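Long-range contact in C protein alpha-antigen (Streptococcus agalactiae, PDB 1YWM), which is a cell-wall-anchored surface protein that may play a role in both virulence and immunity, represented here by its N-terminal domain: residues 84-96 / 111-123. Residues are numbered along the deposited sequence; the frame is centred on the assembly and turned at random.
Sequences LQSTGRASLTYNI and IDIVSVALTIYDS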
ATOM      1  N   LEU A  84     -10.580  -7.485  -5.156  1.00 19.69           N
ATOM      2  CA  LEU A  84      -9.265  -7.303  -5.764  1.00 18.80           C
ATOM      3  C   LEU A  84      -8.341  -8.422  -5.272  1.00 19.90           C
ATOM      4  O   LEU A  84      -8.197  -8.623  -4.080  1.00 20.47           O
ATOM      5  CB  LEU A  84      -8.652  -5.948  -5.407  1.00 17.14           C
ATOM      6  CG  LEU A  84      -9.438  -4.727  -5.915  1.00 18.38           C
ATOM      7  CD1 LEU A  84      -8.712  -3.482  -5.563  1.00 16.83           C
ATOM      8  CD2 LEU A  84      -9.672  -4.823  -7.445  1.00 22.53           C
ATOM      9  N   GLN A  85      -7.730  -9.133  -6.196  1.00 18.52           N
ATOM     10  CA  GLN A  85      -6.912 -10.301  -5.812  1.00 25.36           C
ATOM     11  C   GLN A  85      -5.591 -10.359  -6.562  1.00 25.11           C
ATOM     12  O   GLN A  85      -4.728 -11.188  -6.267  1.00 25.46           O
ATOM     13  CB  GLN A  85      -7.682 -11.600  -6.045  1.00 26.75           C
ATOM     14  CG  GLN A  85      -8.975 -11.753  -5.226  1.00 44.19           C
ATOM     15  CD  GLN A  85      -8.729 -12.043  -3.750  1.00 60.08           C
ATOM     16  OE1 GLN A  85      -7.873 -12.861  -3.406  1.00 61.12           O
ATOM     17  NE2 GLN A  85      -9.486 -11.373  -2.875  1.00 48.40           N
ATOM     18  N   SER A  86      -5.432  -9.483  -7.528  1.00 19.43           N
ATOM     19  CA  SER A  86      -4.226  -9.479  -8.356  1.00 24.17           C
ATOM     20  C   SER A  86      -3.594  -8.104  -8.305  1.00 25.37           C
ATOM     21  O   SER A  86      -4.305  -7.100  -8.271  1.00 20.88           O
ATOM     22  CB  SER A  86      -4.590  -9.805  -9.810  1.00 28.25           C
ATOM     23  OG  SER A  86      -5.054 -11.141  -9.912  1.00 37.17           O
ATOM     24  N   THR A  87      -2.265  -8.050  -8.325  1.00 21.32           N
ATOM     25  CA  THR A  87      -1.551  -6.778  -8.352  1.00 20.87           C
ATOM     26  C   THR A  87      -1.318  -6.276  -9.772  1.00 22.06           C
ATOM     27  O   THR A  87      -1.439  -7.022 -10.733  1.00 25.40           O
ATOM     28  CB  THR A  87      -0.191  -6.892  -7.640  1.00 25.10           C
ATOM     29  OG1 THR A  87       0.577  -7.906  -8.297  1.00 20.27           O
ATOM     30  CG2 THR A  87      -0.369  -7.394  -6.209  1.00 26.19           C
ATOM     31  N   GLY A  88      -0.963  -5.007  -9.895  1.00 18.09           N
ATOM     32  CA  GLY A  88      -0.766  -4.423 -11.197  1.00 20.02           C
ATOM     33  C   GLY A  88      -1.562  -3.135 -11.324  1.00 20.39           C
ATOM     34  O   GLY A  88      -2.108  -2.609 -10.328  1.00 20.77           O
ATOM     35  N   ARG A  89      -1.601  -2.632 -12.553  1.00 21.54           N
ATOM     36  CA  ARG A  89      -2.284  -1.391 -12.881  1.00 23.34           C
ATOM     37  C   ARG A  89      -3.780  -1.660 -13.111  1.00 21.67           C
ATOM     38  O   ARG A  89      -4.175  -2.712 -13.618  1.00 20.73           O
ATOM     39  CB  ARG A  89      -1.665  -0.768 -14.140  1.00 31.92           C
ATOM     40  CG  ARG A  89      -2.158   0.643 -14.413  1.00 42.10           C
ATOM     41  CD  ARG A  89      -1.770   1.189 -15.782  1.00 63.96           C
ATOM     42  NE  ARG A  89      -1.166   2.521 -15.719  1.00 58.88           N
ATOM     43  CZ  ARG A  89       0.054   2.773 -15.246  1.00 60.58           C
ATOM     44  NH1 ARG A  89       0.810   1.787 -14.780  1.00 63.29           N
ATOM     45  NH2 ARG A  89       0.521   4.015 -15.236  1.00 43.72           N
ATOM     46  N   ALA A  90      -4.597  -0.697 -12.716  1.00 19.75           N
ATOM     47  CA  ALA A  90      -6.049  -0.845 -12.809  1.00 16.05           C
ATOM     48  C   ALA A  90      -6.592   0.577 -12.813  1.00  9.37           C
ATOM     49  O   ALA A  90      -5.826   1.544 -12.908  1.00 15.82           O
ATOM     50  CB  ALA A  90      -6.566  -1.656 -11.616  1.00 13.68           C
ATOM     51  N   SER A  91      -7.911   0.714 -12.708  1.00 12.65           N
ATOM     52  CA  SER A  91      -8.482   2.031 -12.527  1.00 14.19           C
ATOM     53  C   SER A  91      -9.516   1.976 -11.419  1.00 12.55           C
ATOM     54  O   SER A  91     -10.044   0.882 -11.058  1.00 14.43           O
ATOM     55  CB  SER A  91      -9.108   2.554 -13.837  1.00 17.55           C
ATOM     56  OG  SER A  91     -10.340   1.874 -14.087  1.00 16.82           O
ATOM     57  N   LEU A  92      -9.736   3.156 -10.848  1.00 15.60           N
ATOM     58  CA  LEU A  92     -10.683   3.384  -9.776  1.00 15.15           C
ATOM     59  C   LEU A  92     -11.541   4.563 -10.257  1.00 15.71           C
ATOM     60  O   LEU A  92     -11.009   5.606 -10.669  1.00 17.38           O
ATOM     61  CB  LEU A  92      -9.947   3.710  -8.456  1.00 14.94           C
ATOM     62  CG  LEU A  92     -10.755   4.314  -7.275  1.00 19.08           C
ATOM     63  CD1 LEU A  92     -12.005   3.491  -6.844  1.00 14.64           C
ATOM     64  CD2 LEU A  92      -9.865   4.566  -6.063  1.00 23.08           C
ATOM     65  N   THR A  93     -12.863   4.367 -10.264  1.00 13.27           N
ATOM     66  CA  THR A  93     -13.769   5.425 -10.709  1.00 11.00           C
ATOM     67  C   THR A  93     -14.840   5.614  -9.657  1.00 11.41           C
ATOM     68  O   THR A  93     -15.317   4.642  -9.129  1.00 13.26           O
ATOM     69  CB  THR A  93     -14.455   5.020 -12.015  1.00 16.67           C
ATOM     70  OG1 THR A  93     -13.465   4.824 -13.032  1.00 13.05           O
ATOM     71  CG2 THR A  93     -15.340   6.191 -12.539  1.00 10.99           C
ATOM     72  N   TYR A  94     -15.206   6.867  -9.387  1.00 12.47           N
ATOM     73  CA  TYR A  94     -16.309   7.157  -8.506  1.00 16.90           C
ATOM     74  C   TYR A  94     -17.421   7.686  -9.419  1.00 14.56           C
ATOM     75  O   TYR A  94     -17.248   8.691 -10.103  1.00 15.78           O
ATOM     76  CB  TYR A  94     -15.897   8.209  -7.496  1.00 17.08           C
ATOM     77  CG  TYR A  94     -14.835   7.692  -6.551  1.00 17.09           C
ATOM     78  CD1 TYR A  94     -15.192   6.993  -5.393  1.00 16.40           C
ATOM     79  CD2 TYR A  94     -13.482   7.834  -6.866  1.00 16.63           C
ATOM     80  CE1 TYR A  94     -14.198   6.493  -4.500  1.00 14.03           C
ATOM     81  CE2 TYR A  94     -12.478   7.332  -5.995  1.00 17.47           C
ATOM     82  CZ  TYR A  94     -12.854   6.676  -4.821  1.00 16.67           C
ATOM     83  OH  TYR A  94     -11.869   6.221  -3.957  1.00 15.43           O
ATOM     84  N   ASN A  95     -18.528   6.978  -9.440  1.00 14.78           N
ATOM     85  CA  ASN A  95     -19.719   7.448 -10.155  1.00 13.83           C
ATOM     86  C   ASN A  95     -20.537   8.245  -9.139  1.00 12.12           C
ATOM     87  O   ASN A  95     -20.823   7.743  -8.074  1.00 15.41           O
ATOM     88  CB  ASN A  95     -20.492   6.226 -10.698  1.00 14.81           C
ATOM     89  CG  ASN A  95     -19.714   5.513 -11.841  1.00 16.21           C
ATOM     90  OD1 ASN A  95     -19.019   6.164 -12.609  1.00 19.36           O
ATOM     91  ND2 ASN A  95     -19.803   4.182 -11.910  1.00 15.50           N
ATOM     92  N   ILE A  96     -20.955   9.451  -9.515  1.00 12.29           N
ATOM     93  CA  ILE A  96     -21.560  10.389  -8.584  1.00 11.38           C
ATOM     94  C   ILE A  96     -23.069  10.466  -8.926  1.00 13.06           C
ATOM     95  O   ILE A  96     -23.435  10.596 -10.101  1.00 13.04           O
ATOM     96  CB  ILE A  96     -20.901  11.777  -8.719  1.00 11.40           C
ATOM     97  CG1 ILE A  96     -19.348  11.681  -8.621  1.00 13.88           C
ATOM     98  CG2 ILE A  96     -21.435  12.754  -7.677  1.00 12.62           C
ATOM     99  CD1 ILE A  96     -18.850  10.956  -7.356  1.00 14.55           C
ATOM    100  N   ILE A 111     -21.641  13.644 -17.638  1.00 11.85           N
ATOM    101  CA  ILE A 111     -21.917  12.832 -16.447  1.00 15.79           C
ATOM    102  C   ILE A 111     -20.751  13.005 -15.503  1.00 18.96           C
ATOM    103  O   ILE A 111     -19.597  12.991 -15.951  1.00 16.67           O
ATOM    104  CB  ILE A 111     -22.082  11.344 -16.830  1.00 14.16           C
ATOM    105  CG1 ILE A 111     -23.265  11.129 -17.802  1.00 26.44           C
ATOM    106  CG2 ILE A 111     -22.263  10.475 -15.591  1.00 23.46           C
ATOM    107  CD1 ILE A 111     -24.597  11.199 -17.123  1.00 27.22           C
ATOM    108  N   ASP A 112     -21.058  13.202 -14.220  1.00 11.87           N
ATOM    109  CA  ASP A 112     -20.054  13.370 -13.180  1.00 16.01           C
ATOM    110  C   ASP A 112     -19.435  12.031 -12.789  1.00 17.75           C
ATOM    111  O   ASP A 112     -20.033  11.255 -12.053  1.00 13.87           O
ATOM    112  CB  ASP A 112     -20.723  13.996 -11.962  1.00 15.13           C
ATOM    113  CG  ASP A 112     -19.750  14.551 -10.974  1.00 17.18           C
ATOM    114  OD1 ASP A 112     -18.514  14.305 -11.105  1.00 15.86           O
ATOM    115  OD2 ASP A 112     -20.158  15.234 -10.009  1.00 15.77           O
ATOM    116  N   ILE A 113     -18.245  11.736 -13.318  1.00 15.83           N
ATOM    117  CA  ILE A 113     -17.486  10.602 -12.813  1.00 13.58           C
ATOM    118  C   ILE A 113     -16.065  11.074 -12.475  1.00 13.73           C
ATOM    119  O   ILE A 113     -15.545  12.019 -13.085  1.00 16.39           O
ATOM    120  CB  ILE A 113     -17.449   9.419 -13.821  1.00 15.94           C
ATOM    121  CG1 ILE A 113     -16.662   9.744 -15.099  1.00 22.23           C
ATOM    122  CG2 ILE A 113     -18.880   8.906 -14.138  1.00 12.59           C
ATOM    123  CD1 ILE A 113     -16.403   8.465 -15.985  1.00 28.22           C
ATOM    124  N   VAL A 114     -15.440  10.438 -11.489  1.00 15.30           N
ATOM    125  CA  VAL A 114     -14.081  10.850 -11.114  1.00 15.72           C
ATOM    126  C   VAL A 114     -13.194   9.645 -11.322  1.00 18.25           C
ATOM    127  O   VAL A 114     -13.346   8.662 -10.631  1.00 13.78           O
ATOM    128  CB  VAL A 114     -13.989  11.339  -9.672  1.00 19.59           C
ATOM    129  CG1 VAL A 114     -12.519  11.768  -9.319  1.00 15.89           C
ATOM    130  CG2 VAL A 114     -14.965  12.519  -9.431  1.00 26.30           C
ATOM    131  N   SER A 115     -12.307   9.732 -12.312  1.00 12.38           N
ATOM    132  CA  SER A 115     -11.442   8.619 -12.699  1.00 21.91           C
ATOM    133  C   SER A 115     -10.072   8.829 -12.083  1.00 23.20           C
ATOM    134  O   SER A 115      -9.533   9.934 -12.160  1.00 21.14           O
ATOM    135  CB  SER A 115     -11.277   8.607 -14.220  1.00 26.86           C
ATOM    136  OG  SER A 115     -12.543   8.595 -14.843  1.00 38.07           O
ATOM    137  N   VAL A 116      -9.529   7.778 -11.470  1.00 20.54           N
ATOM    138  CA  VAL A 116      -8.233   7.832 -10.798  1.00 19.82           C
ATOM    139  C   VAL A 116      -7.360   6.650 -11.292  1.00 17.55           C
ATOM    140  O   VAL A 116      -7.804   5.506 -11.288  1.00 16.98           O
ATOM    141  CB  VAL A 116      -8.396   7.718  -9.232  1.00 24.90           C
ATOM    142  CG1 VAL A 116      -7.169   8.199  -8.540  1.00 27.10           C
ATOM    143  CG2 VAL A 116      -9.635   8.541  -8.708  1.00 19.83           C
ATOM    144  N   ALA A 117      -6.135   6.918 -11.729  1.00 18.89           N
ATOM    145  CA  ALA A 117      -5.189   5.831 -12.018  1.00 15.27           C
ATOM    146  C   ALA A 117      -4.925   5.089 -10.693  1.00 14.44           C
ATOM    147  O   ALA A 117      -4.844   5.738  -9.645  1.00 17.37           O
ATOM    148  CB  ALA A 117      -3.889   6.403 -12.531  1.00 19.59           C
ATOM    149  N   LEU A 118      -4.828   3.765 -10.761  1.00 16.79           N
ATOM    150  CA  LEU A 118      -4.741   2.908  -9.571  1.00 19.03           C
ATOM    151  C   LEU A 118      -3.556   1.936  -9.717  1.00 18.61           C
ATOM    152  O   LEU A 118      -3.387   1.289 -10.748  1.00 19.11           O
ATOM    153  CB  LEU A 118      -6.032   2.100  -9.364  1.00 16.95           C
ATOM    154  CG  LEU A 118      -5.994   1.043  -8.253  1.00 17.04           C
ATOM    155  CD1 LEU A 118      -5.707   1.790  -6.908  1.00 14.32           C
ATOM    156  CD2 LEU A 118      -7.337   0.257  -8.195  1.00 15.41           C
ATOM    157  N   THR A 119      -2.770   1.827  -8.655  1.00 15.21           N
ATOM    158  CA  THR A 119      -1.719   0.827  -8.575  1.00 12.85           C
ATOM    159  C   THR A 119      -2.074  -0.153  -7.465  1.00 13.45           C
ATOM    160  O   THR A 119      -2.263   0.262  -6.322  1.00 17.94           O
ATOM    161  CB  THR A 119      -0.405   1.547  -8.187  1.00 19.10           C
ATOM    162  OG1 THR A 119       0.013   2.366  -9.276  1.00 20.59           O
ATOM    163  CG2 THR A 119       0.770   0.492  -7.993  1.00 16.77           C
ATOM    164  N   ILE A 120      -2.188  -1.436  -7.778  1.00 13.87           N
ATOM    165  CA  ILE A 120      -2.501  -2.397  -6.739  1.00 15.15           C
ATOM    166  C   ILE A 120      -1.202  -3.153  -6.429  1.00 17.04           C
ATOM    167  O   ILE A 120      -0.504  -3.590  -7.333  1.00 18.37           O
ATOM    168  CB  ILE A 120      -3.587  -3.404  -7.183  1.00 16.12           C
ATOM    169  CG1 ILE A 120      -4.909  -2.674  -7.541  1.00 16.34           C
ATOM    170  CG2 ILE A 120      -3.830  -4.402  -6.083  1.00 13.67           C
ATOM    171  CD1 ILE A 120      -5.882  -3.579  -8.291  1.00 20.90           C
ATOM    172  N   TYR A 121      -0.906  -3.308  -5.150  1.00 17.19           N
ATOM    173  CA  TYR A 121       0.301  -4.027  -4.747  1.00 14.89           C
ATOM    174  C   TYR A 121      -0.034  -4.876  -3.553  1.00 18.37           C
ATOM    175  O   TYR A 121      -1.160  -4.850  -3.066  1.00 14.91           O
ATOM    176  CB  TYR A 121       1.435  -3.040  -4.467  1.00 15.27           C
ATOM    177  CG  TYR A 121       1.286  -2.115  -3.258  1.00 19.18           C
ATOM    178  CD1 TYR A 121       0.460  -0.986  -3.301  1.00 12.01           C
ATOM    179  CD2 TYR A 121       2.006  -2.349  -2.075  1.00 22.21           C
ATOM    180  CE1 TYR A 121       0.356  -0.110  -2.193  1.00 15.58           C
ATOM    181  CE2 TYR A 121       1.907  -1.481  -0.965  1.00 16.23           C
ATOM    182  CZ  TYR A 121       1.096  -0.366  -1.034  1.00 12.97           C
ATOM    183  OH  TYR A 121       0.970   0.499   0.025  1.00 14.39           O
ATOM    184  N   ASP A 122       0.924  -5.670  -3.093  1.00 12.25           N
ATOM    185  CA  ASP A 122       0.638  -6.552  -1.976  1.00 14.36           C
ATOM    186  C   ASP A 122       1.924  -6.690  -1.190  1.00 17.40           C
ATOM    187  O   ASP A 122       2.884  -7.288  -1.694  1.00 16.84           O
ATOM    188  CB  ASP A 122       0.217  -7.920  -2.474  1.00 17.48           C
ATOM    189  CG  ASP A 122      -0.335  -8.781  -1.379  1.00 16.16           C
ATOM    190  OD1 ASP A 122      -0.234  -8.394  -0.187  1.00 20.23           O
ATOM    191  OD2 ASP A 122      -0.948  -9.831  -1.624  1.00 21.63           O
ATOM    192  N   SER A 123       1.932  -6.136   0.025  1.00 13.57           N
ATOM    193  CA  SER A 123       3.113  -6.234   0.893  1.00 16.29           C
ATOM    194  C   SER A 123       3.106  -7.524   1.774  1.00 17.71           C
ATOM    195  O   SER A 123       3.994  -7.708   2.607  1.00 15.97           O
ATOM    196  CB  SER A 123       3.226  -4.991   1.764  1.00 11.62           C
ATOM    197  OG  SER A 123       2.132  -4.914   2.667  1.00 15.07           O
TER
HETATM  198  O   HOH W   1     -22.378   9.627 -12.340  1.00 29.19           O
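Ile120 is gripped between the turn at 84-87 and the strand after it: its CD1 lies 3.9 Å from both Leu84 CD1 and Ala90 CB, its CG2 3.5 Å from Ser86 O. With chi1 -60°, CG1 stands beside the backbone N and carries CD1 to those two, while CG2, anti to the N, meets the Ser86 carbonyl. On the same buried face Leu118 CD2 packs 4.0 Å from Ala90 CB, Leu92 meets Val116 and Leu118 through CB, and the Tyr94 ring takes Val116 CG2 at its edge, its hydroxyl hydrogen-bonded to Pro55 O. The strands are antiparallel neighbours in the fibronectin-like beta sandwich, flanked by strands 40-44 and 66-73. Paired backbone bonds run from Gly88-Ile120 to Tyr94-Val114, and Ile96 N to Asp112 O adds a ninth; Leu118 N to Ala90 O is bent (141° at H), its donor 45° above the carbonyl plane. The opposite face is more open: Asn95 and Ile113 lie side by side, OD1 3.1 Å from CG2, whereas Thr93 OG1 and Ser115 OG stay 4.3 Å apart. Past the last strand pair, buried Asp112, its carboxylate hydrogen-bonded to His104, Ser24 and Ala25 N, lies against Ile96; a water donates to Ile96 O and Asp112 O.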